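Local coordinates for protein EmGH1 (Erythrobacter marinus, PDB 5Z87) that probably hydrolyses beta-glucosidic bonds as a glycoside hydrolase family 3 enzyme, releasing glucose from short beta-linked sugars, at residues Asp138-Gln142 against Leu399-Thr403. Sequence-based numbering, arbitrary orientation.
Sequences DGATQ and LARST
Thr-141 swings its hydroxyl to the side of its own backbone N (chi1 -41°), while Arg-401 likewise sets CG beside its N and anti to its carbonyl carbon (chi1 -68°), so that the hydroxyl faces the Arg-401 backbone N with CG alongside. Thr-141 OG1 accepts a weak, bent hydrogen bond from Arg-401 N, 3.1 Å long at 127°; its stronger partner is Glu-168 OE2, on helix 155-171. The arginine's aliphatic stem runs past the loop backbone, with CG 3.2 Å from Gly-139 O and 3.6 Å from Thr-141 N. Ala-400 CB meets the same carbonyl, 3.5 Å from Gly-139 O. A bend at chi3 then turns the guanidinium, whose NH2 forms a salt bridge with Glu-605. That glutamate also accepts Gln-142 N, so one acidic side chain ties both segments. A type II turn from Leu-399 to Ser-402, closed by Ser-402 N to Leu-399 O, presents Arg-401 between helices 393-399 and 403-416, and Ser-402 OG caps the latter at His-405 N. Cutting Arg-401 back to an alanine is likely to cost Glu-605 this salt bridge and to uncover the Gly-139 carbonyl and the Ala-140 peptide. The direct link is thus one weak bond and aliphatic cover over peptide groups; Glu-605 bridges the family 3 N-terminal domain loop and the interhelical turn, while Glu-168 holds the Thr-141 hydroxyl.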
ATOM      1  N   ASP A 138      29.162  18.617 -16.069  1.00 32.12           N
ATOM      2  CA  ASP A 138      29.925  18.191 -17.229  1.00 31.34           C
ATOM      3  C   ASP A 138      31.351  17.825 -16.834  1.00 30.22           C
ATOM      4  O   ASP A 138      32.034  18.584 -16.140  1.00 30.83           O
ATOM      5  CB  ASP A 138      29.922  19.302 -18.273  1.00 39.60           C
ATOM      6  CG  ASP A 138      30.166  18.785 -19.660  1.00 50.66           C
ATOM      7  OD1 ASP A 138      31.328  18.429 -19.963  1.00 52.16           O
ATOM      8  OD2 ASP A 138      29.185  18.720 -20.435  1.00 62.90           O
ATOM      9  N   GLY A 139      31.782  16.635 -17.241  1.00 25.04           N
ATOM     10  CA  GLY A 139      33.131  16.190 -16.977  1.00 27.09           C
ATOM     11  C   GLY A 139      33.426  15.693 -15.579  1.00 26.27           C
ATOM     12  O   GLY A 139      34.586  15.398 -15.295  1.00 27.05           O
ATOM     13  N   ALA A 140      32.434  15.573 -14.695  1.00 25.58           N
ATOM     14  CA  ALA A 140      32.688  15.050 -13.353  1.00 21.09           C
ATOM     15  C   ALA A 140      32.614  13.520 -13.326  1.00 23.19           C
ATOM     16  O   ALA A 140      31.948  12.897 -14.158  1.00 20.40           O
ATOM     17  CB  ALA A 140      31.696  15.634 -12.346  1.00 24.13           C
ATOM     18  N   THR A 141      33.319  12.921 -12.357  1.00 18.30           N
ATOM     19  CA  THR A 141      33.357  11.469 -12.185  1.00 25.62           C
ATOM     20  C   THR A 141      31.984  10.920 -11.797  1.00 27.05           C
ATOM     21  O   THR A 141      31.397  11.343 -10.796  1.00 26.57           O
ATOM     22  CB  THR A 141      34.378  11.088 -11.121  1.00 23.26           C
ATOM     23  OG1 THR A 141      35.548  11.896 -11.270  1.00 28.67           O
ATOM     24  CG2 THR A 141      34.756   9.607 -11.237  1.00 25.13           C
ATOM     25  N   GLN A 142      31.494   9.950 -12.570  1.00 27.21           N
ATOM     26  CA  GLN A 142      30.181   9.338 -12.362  1.00 24.44           C
ATOM     27  C   GLN A 142      30.356   7.977 -11.697  1.00 27.65           C
ATOM     28  O   GLN A 142      30.660   6.982 -12.361  1.00 28.28           O
ATOM     29  CB  GLN A 142      29.441   9.210 -13.686  1.00 25.29           C
ATOM     30  CG  GLN A 142      29.049  10.550 -14.250  1.00 27.32           C
ATOM     31  CD  GLN A 142      28.414  11.437 -13.194  1.00 31.18           C
ATOM     32  OE1 GLN A 142      27.268  11.220 -12.803  1.00 28.79           O
ATOM     33  NE2 GLN A 142      29.155  12.446 -12.728  1.00 29.83           N
ATOM     34  N   LEU A 399      41.104  17.619 -10.643  1.00 28.83           N
ATOM     35  CA  LEU A 399      40.313  16.631  -9.907  1.00 35.60           C
ATOM     36  C   LEU A 399      39.331  15.890 -10.803  1.00 31.68           C
ATOM     37  O   LEU A 399      39.132  14.680 -10.641  1.00 35.57           O
ATOM     38  CB  LEU A 399      39.538  17.304  -8.780  1.00 29.34           C
ATOM     39  CG  LEU A 399      40.349  17.874  -7.630  1.00 31.68           C
ATOM     40  CD1 LEU A 399      39.416  18.583  -6.664  1.00 28.86           C
ATOM     41  CD2 LEU A 399      41.133  16.777  -6.932  1.00 28.45           C
ATOM     42  N   ALA A 400      38.697  16.604 -11.728  1.00 30.32           N
ATOM     43  CA  ALA A 400      37.625  16.037 -12.529  1.00 29.72           C
ATOM     44  C   ALA A 400      38.075  14.776 -13.264  1.00 38.48           C
ATOM     45  O   ALA A 400      38.962  14.825 -14.123  1.00 32.98           O
ATOM     46  CB  ALA A 400      37.125  17.078 -13.517  1.00 22.44           C
ATOM     47  N   ARG A 401      37.440  13.652 -12.924  1.00 34.27           N
ATOM     48  CA  ARG A 401      37.689  12.364 -13.573  1.00 30.36           C
ATOM     49  C   ARG A 401      39.172  12.024 -13.551  1.00 34.09           C
ATOM     50  O   ARG A 401      39.717  11.437 -14.489  1.00 36.51           O
ATOM     51  CB  ARG A 401      37.129  12.340 -14.994  1.00 28.79           C
ATOM     52  CG  ARG A 401      35.608  12.376 -15.036  1.00 22.78           C
ATOM     53  CD  ARG A 401      35.094  12.000 -16.414  1.00 29.21           C
ATOM     54  NE  ARG A 401      35.363  10.602 -16.704  1.00 30.22           N
ATOM     55  CZ  ARG A 401      35.726  10.136 -17.892  1.00 37.02           C
ATOM     56  NH1 ARG A 401      35.890  10.966 -18.915  1.00 32.07           N
ATOM     57  NH2 ARG A 401      35.945   8.836 -18.049  1.00 31.74           N
ATOM     58  N   SER A 402      39.824  12.404 -12.455  1.00 34.79           N
ATOM     59  CA  SER A 402      41.229  12.102 -12.264  1.00 32.51           C
ATOM     60  C   SER A 402      41.441  10.592 -12.261  1.00 36.14           C
ATOM     61  O   SER A 402      40.504   9.806 -12.104  1.00 35.82           O
ATOM     62  CB  SER A 402      41.717  12.695 -10.952  1.00 25.12           C
ATOM     63  OG  SER A 402      41.198  11.948  -9.862  1.00 33.33           O
ATOM     64  N   THR A 403      42.697  10.184 -12.431  1.00 33.36           N
ATOM     65  CA  THR A 403      42.981   8.756 -12.494  1.00 37.15           C
ATOM     66  C   THR A 403      42.619   8.075 -11.180  1.00 33.52           C
ATOM     67  O   THR A 403      42.058   6.973 -11.174  1.00 32.06           O
ATOM     68  CB  THR A 403      44.448   8.534 -12.866  1.00 37.12           C
ATOM     69  OG1 THR A 403      44.611   8.803 -14.265  1.00 41.35           O
ATOM     70  CG2 THR A 403      44.882   7.095 -12.587  1.00 26.89           C
TER